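HI1317 (Haemophilus influenzae, PDB 1JOV) probably catalyses the interconversion of the alpha and beta anomers of D-glucose 6-phosphate. Local coordinates at residues Q52-L57 and F209-A214; I121-S126 and L135-Y140; I155-Q160 and G240-L245. One frame throughout, in Å; residues are numbered along the deposited sequence. Where two conformers were deposited one is given.

In the fold
Contacts 1 and 3 lie on the same side of the chain's centre, about 10 Å apart between centres, and touch: Trp56 packs on Lys243 and Met244, and Phe209 on Ile155 and Gly156. Contact 2 sits across the molecule, its centre about 25 Å from that of contact 1. Contacts 1 and 2 share the eight-stranded sheet; contact 3 lies at the ends of strands 145-154 and 244-251 of the seven-stranded one. Each has a buried part: Arg211, Val54 and Ile213 in contact 1, Ala123, Val125 and Phe137 in contact 2, Ile155 and Ile158 in contact 3, where Lys243 is exposed. Contact 2 is strand pairing, contact 1 a guanidinium gripping loop carbonyls, contact 3 two backbone bonds with isoleucine packing.

Contact 1: residues Q52-L57 and F209-A214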
loop_
_atom_site.group_PDB
_atom_site.type_symbol
_atom_site.label_atom_id
_atom_site.label_comp_id
_atom_site.label_asym_id
_atom_site.label_seq_id
_atom_site.Cartn_x
_atom_site.Cartn_y
_atom_site.Cartn_z
ATOM N N GLN A 52 -13.559 -10.696 -3.020
ATOM C CA GLN A 52 -12.904 -9.744 -3.877
ATOM C C GLN A 52 -11.483 -9.530 -3.352
ATOM O O GLN A 52 -11.242 -9.598 -2.152
ATOM C CB GLN A 52 -13.697 -8.423 -3.878
ATOM C CG GLN A 52 -15.154 -8.481 -4.481
ATOM C CD GLN A 52 -16.201 -8.850 -3.444
ATOM O OE1 GLN A 52 -15.901 -8.865 -2.278
ATOM N NE2 GLN A 52 -17.441 -9.123 -3.879
ATOM N N ASP A 53 -10.591 -9.165 -4.235
ATOM C CA ASP A 53 -9.275 -8.783 -3.798
ATOM C C ASP A 53 -9.401 -7.652 -2.744
ATOM O O ASP A 53 -10.264 -6.781 -2.872
ATOM C CB ASP A 53 -8.445 -8.287 -5.004
ATOM C CG ASP A 53 -6.920 -8.256 -4.862
ATOM O OD1 ASP A 53 -6.446 -7.994 -3.738
ATOM O OD2 ASP A 53 -6.215 -8.504 -5.869
ATOM N N VAL A 54 -8.551 -7.649 -1.727
ATOM C CA VAL A 54 -8.529 -6.558 -0.753
ATOM C C VAL A 54 -7.904 -5.297 -1.309
ATOM O O VAL A 54 -8.268 -4.157 -0.880
ATOM C CB VAL A 54 -7.828 -6.967 0.552
ATOM C CG1 VAL A 54 -7.695 -5.794 1.468
ATOM C CG2 VAL A 54 -8.645 -8.046 1.243
ATOM N N LEU A 55 -6.941 -5.448 -2.250
ATOM C CA LEU A 55 -6.258 -4.286 -2.773
ATOM C C LEU A 55 -6.704 -3.929 -4.207
ATOM O O LEU A 55 -7.108 -4.825 -4.994
ATOM C CB LEU A 55 -4.770 -4.588 -2.809
ATOM C CG LEU A 55 -4.190 -4.820 -1.411
ATOM C CD1 LEU A 55 -2.752 -5.223 -1.582
ATOM C CD2 LEU A 55 -4.238 -3.556 -0.566
ATOM N N TRP A 56 -6.596 -2.681 -4.539
ATOM C CA TRP A 56 -6.934 -2.298 -5.892
ATOM C C TRP A 56 -5.705 -2.060 -6.726
ATOM O O TRP A 56 -4.670 -1.486 -6.261
ATOM C CB TRP A 56 -7.789 -1.009 -5.811
ATOM C CG TRP A 56 -8.138 -0.352 -7.113
ATOM C CD1 TRP A 56 -9.359 -0.531 -7.819
ATOM C CD2 TRP A 56 -7.452 0.697 -7.773
ATOM N NE1 TRP A 56 -9.359 0.250 -8.942
ATOM C CE2 TRP A 56 -8.224 1.033 -8.939
ATOM C CE3 TRP A 56 -6.232 1.321 -7.587
ATOM C CZ2 TRP A 56 -7.802 1.988 -9.850
ATOM C CZ3 TRP A 56 -5.776 2.259 -8.510
ATOM C CH2 TRP A 56 -6.596 2.624 -9.615
ATOM N N LEU A 57 -5.799 -2.475 -7.984
ATOM C CA LEU A 57 -4.707 -2.302 -8.952
ATOM C C LEU A 57 -5.366 -1.716 -10.204
ATOM O O LEU A 57 -6.384 -2.269 -10.642
ATOM C CB LEU A 57 -4.049 -3.609 -9.349
ATOM C CG LEU A 57 -2.983 -3.549 -10.412
ATOM C CD1 LEU A 57 -1.783 -2.668 -9.914
ATOM C CD2 LEU A 57 -2.491 -4.991 -10.642
ATOM N N PHE A 209 -19.505 -4.056 -1.505
ATOM C CA PHE A 209 -19.039 -5.433 -1.451
ATOM C C PHE A 209 -19.503 -6.072 -0.133
ATOM O O PHE A 209 -19.272 -7.257 0.144
ATOM C CB PHE A 209 -17.491 -5.458 -1.416
ATOM C CG PHE A 209 -16.831 -5.290 -2.762
ATOM C CD1 PHE A 209 -17.535 -5.493 -3.913
ATOM C CD2 PHE A 209 -15.465 -5.001 -2.854
ATOM C CE1 PHE A 209 -16.967 -5.345 -5.137
ATOM C CE2 PHE A 209 -14.868 -4.862 -4.107
ATOM C CZ PHE A 209 -15.584 -5.046 -5.248
ATOM N N ASN A 210 -20.134 -5.261 0.696
ATOM C CA ASN A 210 -20.627 -5.740 1.986
ATOM C C ASN A 210 -19.560 -6.412 2.892
ATOM O O ASN A 210 -19.701 -7.576 3.265
ATOM C CB ASN A 210 -21.882 -6.649 1.752
ATOM C CG ASN A 210 -23.012 -5.914 1.001
ATOM O OD1 ASN A 210 -23.607 -4.977 1.530
ATOM N ND2 ASN A 210 -23.314 -6.352 -0.222
ATOM N N ARG A 211 -18.518 -5.684 3.259
ATOM C CA ARG A 211 -17.457 -6.150 4.132
ATOM C C ARG A 211 -16.842 -4.965 4.846
ATOM O O ARG A 211 -17.103 -3.810 4.494
ATOM C CB ARG A 211 -16.360 -6.842 3.357
ATOM C CG ARG A 211 -15.545 -5.950 2.421
ATOM C CD ARG A 211 -14.818 -6.747 1.314
ATOM N NE ARG A 211 -13.867 -5.961 0.513
ATOM C CZ ARG A 211 -12.884 -6.481 -0.234
ATOM N NH1 ARG A 211 -12.734 -7.805 -0.290
ATOM N NH2 ARG A 211 -12.070 -5.686 -0.925
ATOM N N THR A 212 -16.007 -5.222 5.853
ATOM C CA THR A 212 -15.264 -4.172 6.487
ATOM C C THR A 212 -13.779 -4.482 6.423
ATOM O O THR A 212 -13.389 -5.566 6.842
ATOM C CB THR A 212 -15.607 -4.161 7.962
ATOM O OG1 THR A 212 -16.936 -3.659 8.061
ATOM C CG2 THR A 212 -14.824 -3.089 8.709
ATOM N N ILE A 213 -13.019 -3.528 5.946
ATOM C CA ILE A 213 -11.571 -3.669 5.939
ATOM C C ILE A 213 -11.074 -3.027 7.216
ATOM O O ILE A 213 -11.125 -1.795 7.359
ATOM C CB ILE A 213 -10.961 -3.003 4.691
ATOM C CG1 ILE A 213 -11.452 -3.649 3.400
ATOM C CG2 ILE A 213 -9.442 -3.031 4.751
ATOM C CD1 ILE A 213 -10.722 -3.186 2.160
ATOM N N ALA A 214 -10.577 -3.842 8.141
ATOM C CA ALA A 214 -10.112 -3.262 9.426
ATOM C C ALA A 214 -8.595 -3.007 9.384
ATOM O O ALA A 214 -7.882 -3.874 8.881
ATOM C CB ALA A 214 -10.419 -4.192 10.525
HETATM O O HOH W 1 -14.612 -10.074 0.311
#
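Arg211 grips the loop 52-57 through two backbone carbonyls. NH1 donates to Gln52 O at 3.0 Å. NH2 donates to Asp53 O at 2.9 Å, the straighter bond of the two at 166°. Both oxygens lie near the guanidinium plane, yet NH1 stands above the carbonyl plane of Gln52, 47° out of it. The chain runs extended from CG to NE, which carries the charged end across to the loop. Asn154 has a share in the same site, its O accepting from Arg211 NH2 and its ND2 donating to Asp53 O.

Gln52, in one of its two conformers, lies over one face of the Phe209 ring, with CG 3.5 Å from the ring centroid in a CH-pi contact and the amide only 6° from parallel to the ring. The bend at chi2 lays the amide along this face. In the same conformer a water links Gln52 OE1 to Arg211 NH1. Phe209 CD2 also sits 3.6 Å above the guanidinium plane of Arg211, offset toward its rim.

Apolar contact is slighter: Val54 CG1 meets Ile213 CD1 at 4.1 Å.

The loop between strands 41-47 and 75-76 is thus tied to the start of strand 211-218, where Asn210 and Arg211 form a G1 bulge opposite Asp206; Val54 and Ile213 also rest on Ile266 and Leu268 of strand 261-268, and Ile213 on Phe153 of strand 145-154.

Contact 2: residues I121-S126 and L135-Y140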
loop_
_atom_site.group_PDB
_atom_site.type_symbol
_atom_site.label_atom_id
_atom_site.label_comp_id
_atom_site.label_asym_id
_atom_site.label_seq_id
_atom_site.Cartn_x
_atom_site.Cartn_y
_atom_site.Cartn_z
ATOM N N ILE A 121 22.701 -2.134 2.602
ATOM C CA ILE A 121 21.267 -2.158 2.855
ATOM C C ILE A 121 20.743 -0.711 2.994
ATOM O O ILE A 121 21.411 0.113 3.624
ATOM C CB ILE A 121 20.901 -2.980 4.126
ATOM C CG1 ILE A 121 19.385 -3.012 4.298
ATOM C CG2 ILE A 121 21.562 -2.413 5.376
ATOM C CD1 ILE A 121 18.678 -3.880 3.279
ATOM N N GLU A 122 19.559 -0.393 2.393
ATOM C CA GLU A 122 18.943 0.898 2.579
ATOM C C GLU A 122 17.583 0.773 3.326
ATOM O O GLU A 122 17.229 1.616 4.125
ATOM C CB GLU A 122 18.764 1.615 1.219
ATOM C CG GLU A 122 18.144 2.976 1.382
ATOM C CD GLU A 122 18.154 3.644 -0.024
ATOM O OE1 GLU A 122 19.161 3.425 -0.807
ATOM O OE2 GLU A 122 17.179 4.325 -0.377
ATOM N N ALA A 123 16.832 -0.312 3.047
ATOM C CA ALA A 123 15.483 -0.463 3.638
ATOM C C ALA A 123 15.082 -1.925 3.511
ATOM O O ALA A 123 15.637 -2.725 2.724
ATOM C CB ALA A 123 14.434 0.477 2.946
ATOM N N LYS A 124 14.087 -2.265 4.291
ATOM C CA LYS A 124 13.570 -3.620 4.286
ATOM C C LYS A 124 12.030 -3.596 4.227
ATOM O O LYS A 124 11.433 -2.644 4.719
ATOM C CB LYS A 124 14.073 -4.359 5.524
ATOM C CG LYS A 124 13.697 -5.838 5.614
ATOM C CD LYS A 124 14.513 -6.546 6.671
ATOM C CE LYS A 124 14.282 -5.967 8.062
ATOM N NZ LYS A 124 14.893 -6.807 9.126
ATOM N N VAL A 125 11.385 -4.585 3.680
ATOM C CA VAL A 125 9.925 -4.708 3.824
ATOM C C VAL A 125 9.643 -6.143 4.174
ATOM O O VAL A 125 10.157 -7.067 3.529
ATOM C CB VAL A 125 9.143 -4.355 2.538
ATOM C CG1 VAL A 125 7.716 -4.849 2.637
ATOM C CG2 VAL A 125 9.172 -2.850 2.285
ATOM N N SER A 126 8.808 -6.345 5.200
ATOM C CA SER A 126 8.368 -7.707 5.441
ATOM C C SER A 126 6.863 -7.777 5.243
ATOM O O SER A 126 6.128 -6.857 5.533
ATOM C CB SER A 126 8.617 -8.203 6.912
ATOM O OG SER A 126 7.946 -7.380 7.850
ATOM N N LEU A 135 2.212 -5.795 6.843
ATOM C CA LEU A 135 3.280 -5.265 6.042
ATOM C C LEU A 135 4.084 -4.209 6.838
ATOM O O LEU A 135 3.490 -3.242 7.310
ATOM C CB LEU A 135 2.614 -4.615 4.858
ATOM C CG LEU A 135 3.492 -4.177 3.737
ATOM C CD1 LEU A 135 2.692 -4.090 2.452
ATOM C CD2 LEU A 135 4.146 -2.854 4.053
ATOM N N THR A 136 5.363 -4.397 6.983
ATOM C CA THR A 136 6.206 -3.476 7.770
ATOM C C THR A 136 7.336 -2.960 6.915
ATOM O O THR A 136 7.930 -3.744 6.172
ATOM C CB THR A 136 6.860 -4.218 8.945
ATOM O OG1 THR A 136 5.840 -4.719 9.799
ATOM C CG2 THR A 136 7.760 -3.289 9.730
ATOM N N PHE A 137 7.609 -1.678 6.992
ATOM C CA PHE A 137 8.706 -1.063 6.286
ATOM C C PHE A 137 9.734 -0.568 7.312
ATOM O O PHE A 137 9.330 0.056 8.280
ATOM C CB PHE A 137 8.257 0.162 5.422
ATOM C CG PHE A 137 9.371 1.020 4.873
ATOM C CD1 PHE A 137 9.944 0.722 3.651
ATOM C CD2 PHE A 137 9.899 2.104 5.576
ATOM C CE1 PHE A 137 11.012 1.474 3.133
ATOM C CE2 PHE A 137 10.956 2.867 5.086
ATOM C CZ PHE A 137 11.529 2.560 3.851
ATOM N N THR A 138 11.041 -0.823 7.128
ATOM C CA THR A 138 12.076 -0.319 8.034
ATOM C C THR A 138 13.084 0.392 7.209
ATOM O O THR A 138 13.581 -0.107 6.167
ATOM C CB THR A 138 12.814 -1.487 8.759
ATOM O OG1 THR A 138 11.801 -2.317 9.398
ATOM C CG2 THR A 138 13.762 -0.885 9.877
ATOM N N HIS A 139 13.533 1.487 7.786
ATOM C CA HIS A 139 14.509 2.388 7.220
ATOM C C HIS A 139 15.919 2.165 7.783
ATOM O O HIS A 139 16.061 2.195 8.985
ATOM C CB HIS A 139 14.018 3.778 7.692
ATOM C CG HIS A 139 14.988 4.890 7.577
ATOM N ND1 HIS A 139 15.710 5.185 6.440
ATOM C CD2 HIS A 139 15.316 5.847 8.487
ATOM C CE1 HIS A 139 16.415 6.290 6.659
ATOM N NE2 HIS A 139 16.242 6.666 7.906
ATOM N N TYR A 140 16.906 1.983 6.912
ATOM C CA TYR A 140 18.273 1.855 7.343
ATOM C C TYR A 140 19.138 2.928 6.722
ATOM O O TYR A 140 20.360 2.766 6.563
ATOM C CB TYR A 140 18.811 0.471 6.983
ATOM C CG TYR A 140 18.121 -0.616 7.814
ATOM C CD1 TYR A 140 18.268 -0.694 9.185
ATOM C CD2 TYR A 140 17.339 -1.554 7.180
ATOM C CE1 TYR A 140 17.597 -1.709 9.887
ATOM C CE2 TYR A 140 16.685 -2.545 7.850
ATOM C CZ TYR A 140 16.795 -2.631 9.205
ATOM O OH TYR A 140 16.139 -3.615 9.903
HETATM O O HOH W 2 22.501 0.799 6.429
HETATM O O HOH W 3 5.400 -7.413 8.716
#
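Antiparallel strands 121-129 and 133-139 form a beta hairpin, and their paired segments run at 167° to each other. The hydrogen-bonded pairs are Lys124 with Thr138 and Ser126 with Thr136, each closed by two bonds, such as Lys124 N to Thr138 O at 2.9 Å. Ala123-His139 and Val125-Phe137 are the non-hydrogen-bonded pairs. Past the regular ladder, Tyr140 N still donates to Glu122 O at 2.8 Å, and a water joins Ile121 O to Tyr140 O.

On one face Ala123, Val125 and Phe137 pack apolar groups together. Phe137, with CG anti to its own nitrogen (chi1 168°), reaches diagonally to Ala123, where CE1 meets CB at 3.6 Å. Val125 CG2 lies at the edge of the same ring, 3.9 Å from CD1. His139 on this face is bonded through ND1 to the hydroxyl of Tyr77, whose ring meets those of both Phe137 and His139.

The face with Lys124, Ser126, Thr136 and Thr138 is more polar. Ser126 OG and Thr136 OG1 share one water, and OG approaches Thr136 CB at 3.5 Å. At the end of the ladder Tyr140 lies across Lys124, whose CB comes to the ring edge, 3.9 Å from CE2. Ile121 CG1 meets this ring obliquely at CD2, 3.8 Å away.

A classic beta bulge places an extra residue in strand 121-129: Glu122 and Ala123 both face Leu114 of strand 107-115 and keep backbone bonds to it. The hairpin belongs to the eight-stranded antiparallel sheet of the all-beta galactose mutarotase-like fold, that of aldose 1-epimerases.

Contact 3: residues I155-Q160 and G240-L245; sequences IGDINQ and GYQKML
Ile155 and Ile158 press tightly against the backbone of 240-245. Ile155 N donates to Lys243 O at 2.9 Å, nearly straight at 168° but arriving well above the carbonyl plane. Its CG1 stands between the backbone N and the carbonyl carbon (chi1 52°), which sets it 3.3 Å from Lys243 C, while CD1 continues over the Met244 peptide. Ile158 N donates to Gln242 O at 2.7 Å, a short bond bent to 135°. Beyond it the two branches of Ile158 part: CG2 comes obliquely to the Tyr241 ring, 3.7 Å from CE2, and CD1 reaches Leu245 CD1 at 4.4 Å, a looser touch. Asn227 of strand 222-227 touches both Ile158 and Leu245.

Both segments bend here around short 3-10 turns, 158-159 and 240-242, in the loop leaving strand 145-154 and at the entry to strand 244-251. These strands are neighbours in the seven-stranded sheet and carry the predicted active-site residues His150 and Glu248; the side chain of Met244 lies about 7 Å from that of His150.

On the exposed side the contact rests on the aliphatic part of Lys243, whose bend at chi2 lays CD close to Gly156 O, at 3.2 Å. Its NZ stays 6.1 Å from Asp157 OD1, so the opposite charges do not pair. Asp157 OD1 takes a weak bond from Asn159 N, whereas Gln242 turns its NE2 to Thr239 OG1. Gly156 N is held by Asp206 OD2, which ties the 155-160 loop to the end of strand 201-206.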
loop_
_atom_site.group_PDB
_atom_site.type_symbol
_atom_site.label_atom_id
_atom_site.label_comp_id
_atom_site.label_asym_id
_atom_site.label_seq_id
_atom_site.Cartn_x
_atom_site.Cartn_y
_atom_site.Cartn_z
ATOM N N ILE A 155 -12.772 -1.428 -3.406
ATOM C CA ILE A 155 -14.121 -1.314 -2.838
ATOM C C ILE A 155 -15.178 -1.409 -3.944
ATOM O O ILE A 155 -14.855 -1.146 -5.118
ATOM C CB ILE A 155 -14.248 0.039 -2.127
ATOM C CG1 ILE A 155 -13.815 1.146 -3.062
ATOM C CG2 ILE A 155 -13.470 0.089 -0.809
ATOM C CD1 ILE A 155 -14.331 2.438 -2.797
ATOM N N GLY A 156 -16.425 -1.728 -3.578
ATOM C CA GLY A 156 -17.496 -1.848 -4.586
ATOM C C GLY A 156 -17.939 -0.567 -5.264
ATOM O O GLY A 156 -18.083 -0.513 -6.506
ATOM N N ASP A 157 -18.037 0.511 -4.469
ATOM C CA ASP A 157 -18.451 1.811 -5.007
ATOM C C ASP A 157 -18.062 2.873 -4.027
ATOM O O ASP A 157 -18.437 2.777 -2.843
ATOM C CB ASP A 157 -19.979 1.870 -5.178
ATOM C CG ASP A 157 -20.432 2.924 -6.236
ATOM O OD1 ASP A 157 -19.682 3.891 -6.541
ATOM O OD2 ASP A 157 -21.527 2.861 -6.836
ATOM N N ILE A 158 -17.282 3.858 -4.500
ATOM C CA ILE A 158 -16.872 4.950 -3.621
ATOM C C ILE A 158 -18.095 5.615 -2.951
ATOM O O ILE A 158 -17.952 6.104 -1.859
ATOM C CB ILE A 158 -16.009 6.005 -4.336
ATOM C CG1 ILE A 158 -15.407 6.960 -3.304
ATOM C CG2 ILE A 158 -16.824 6.755 -5.391
ATOM C CD1 ILE A 158 -14.650 6.262 -2.175
ATOM N N ASN A 159 -19.286 5.500 -3.514
ATOM C CA ASN A 159 -20.448 6.113 -2.863
ATOM C C ASN A 159 -21.059 5.370 -1.695
ATOM O O ASN A 159 -21.873 5.929 -0.950
ATOM C CB ASN A 159 -21.508 6.424 -3.894
ATOM C CG ASN A 159 -20.983 7.303 -4.927
ATOM O OD1 ASN A 159 -20.330 8.294 -4.604
ATOM N ND2 ASN A 159 -21.205 6.961 -6.194
ATOM N N GLN A 160 -20.619 4.135 -1.502
ATOM C CA GLN A 160 -21.162 3.281 -0.520
ATOM C C GLN A 160 -20.106 2.953 0.524
ATOM O O GLN A 160 -20.253 1.952 1.181
ATOM C CB GLN A 160 -21.724 1.998 -1.175
ATOM C CG GLN A 160 -22.975 2.202 -2.052
ATOM C CD GLN A 160 -23.518 0.914 -2.684
ATOM O OE1 GLN A 160 -24.386 0.260 -2.118
ATOM N NE2 GLN A 160 -23.022 0.571 -3.868
ATOM N N GLY A 240 -11.708 4.727 -12.604
ATOM C CA GLY A 240 -10.959 4.104 -11.531
ATOM C C GLY A 240 -11.328 4.581 -10.143
ATOM O O GLY A 240 -11.357 3.773 -9.241
ATOM N N TYR A 241 -11.574 5.878 -9.923
ATOM C CA TYR A 241 -11.777 6.332 -8.545
ATOM C C TYR A 241 -12.952 5.654 -7.856
ATOM O O TYR A 241 -13.021 5.655 -6.625
ATOM C CB TYR A 241 -12.034 7.867 -8.449
ATOM C CG TYR A 241 -13.483 8.261 -8.812
ATOM C CD1 TYR A 241 -13.861 8.447 -10.138
ATOM C CD2 TYR A 241 -14.459 8.473 -7.864
ATOM C CE1 TYR A 241 -15.143 8.826 -10.511
ATOM C CE2 TYR A 241 -15.753 8.861 -8.217
ATOM C CZ TYR A 241 -16.086 9.035 -9.548
ATOM O OH TYR A 241 -17.366 9.419 -9.909
ATOM N N GLN A 242 -13.874 5.079 -8.627
ATOM C CA GLN A 242 -15.074 4.543 -8.025
ATOM C C GLN A 242 -14.849 3.270 -7.282
ATOM O O GLN A 242 -15.678 2.880 -6.447
ATOM C CB GLN A 242 -16.108 4.237 -9.139
ATOM C CG GLN A 242 -16.507 5.446 -9.914
ATOM C CD GLN A 242 -17.713 5.178 -10.786
ATOM O OE1 GLN A 242 -18.804 5.665 -10.503
ATOM N NE2 GLN A 242 -17.515 4.422 -11.869
ATOM N N LYS A 243 -13.708 2.615 -7.543
ATOM C CA LYS A 243 -13.501 1.285 -6.978
ATOM C C LYS A 243 -12.306 1.256 -6.031
ATOM O O LYS A 243 -11.875 0.167 -5.611
ATOM C CB LYS A 243 -13.308 0.235 -8.105
ATOM C CG LYS A 243 -14.504 0.088 -9.071
ATOM C CD LYS A 243 -15.621 -0.799 -8.587
ATOM C CE LYS A 243 -16.572 -1.073 -9.757
ATOM N NZ LYS A 243 -16.930 0.163 -10.557
ATOM N N MET A 244 -11.837 2.424 -5.619
ATOM C CA MET A 244 -10.623 2.484 -4.771
ATOM C C MET A 244 -10.765 3.586 -3.716
ATOM O O MET A 244 -11.603 4.496 -3.800
ATOM C CB MET A 244 -9.393 2.747 -5.609
ATOM C CG MET A 244 -9.468 3.985 -6.432
ATOM S SD MET A 244 -9.094 5.489 -5.593
ATOM C CE MET A 244 -7.411 5.397 -5.850
ATOM N N LEU A 245 -9.987 3.427 -2.663
ATOM C CA LEU A 245 -9.806 4.458 -1.676
ATOM C C LEU A 245 -8.442 4.196 -1.011
ATOM O O LEU A 245 -8.161 3.074 -0.569
ATOM C CB LEU A 245 -10.896 4.417 -0.644
ATOM C CG LEU A 245 -10.839 5.405 0.513
ATOM C CD1 LEU A 245 -10.773 6.804 -0.113
ATOM C CD2 LEU A 245 -12.071 5.250 1.427
#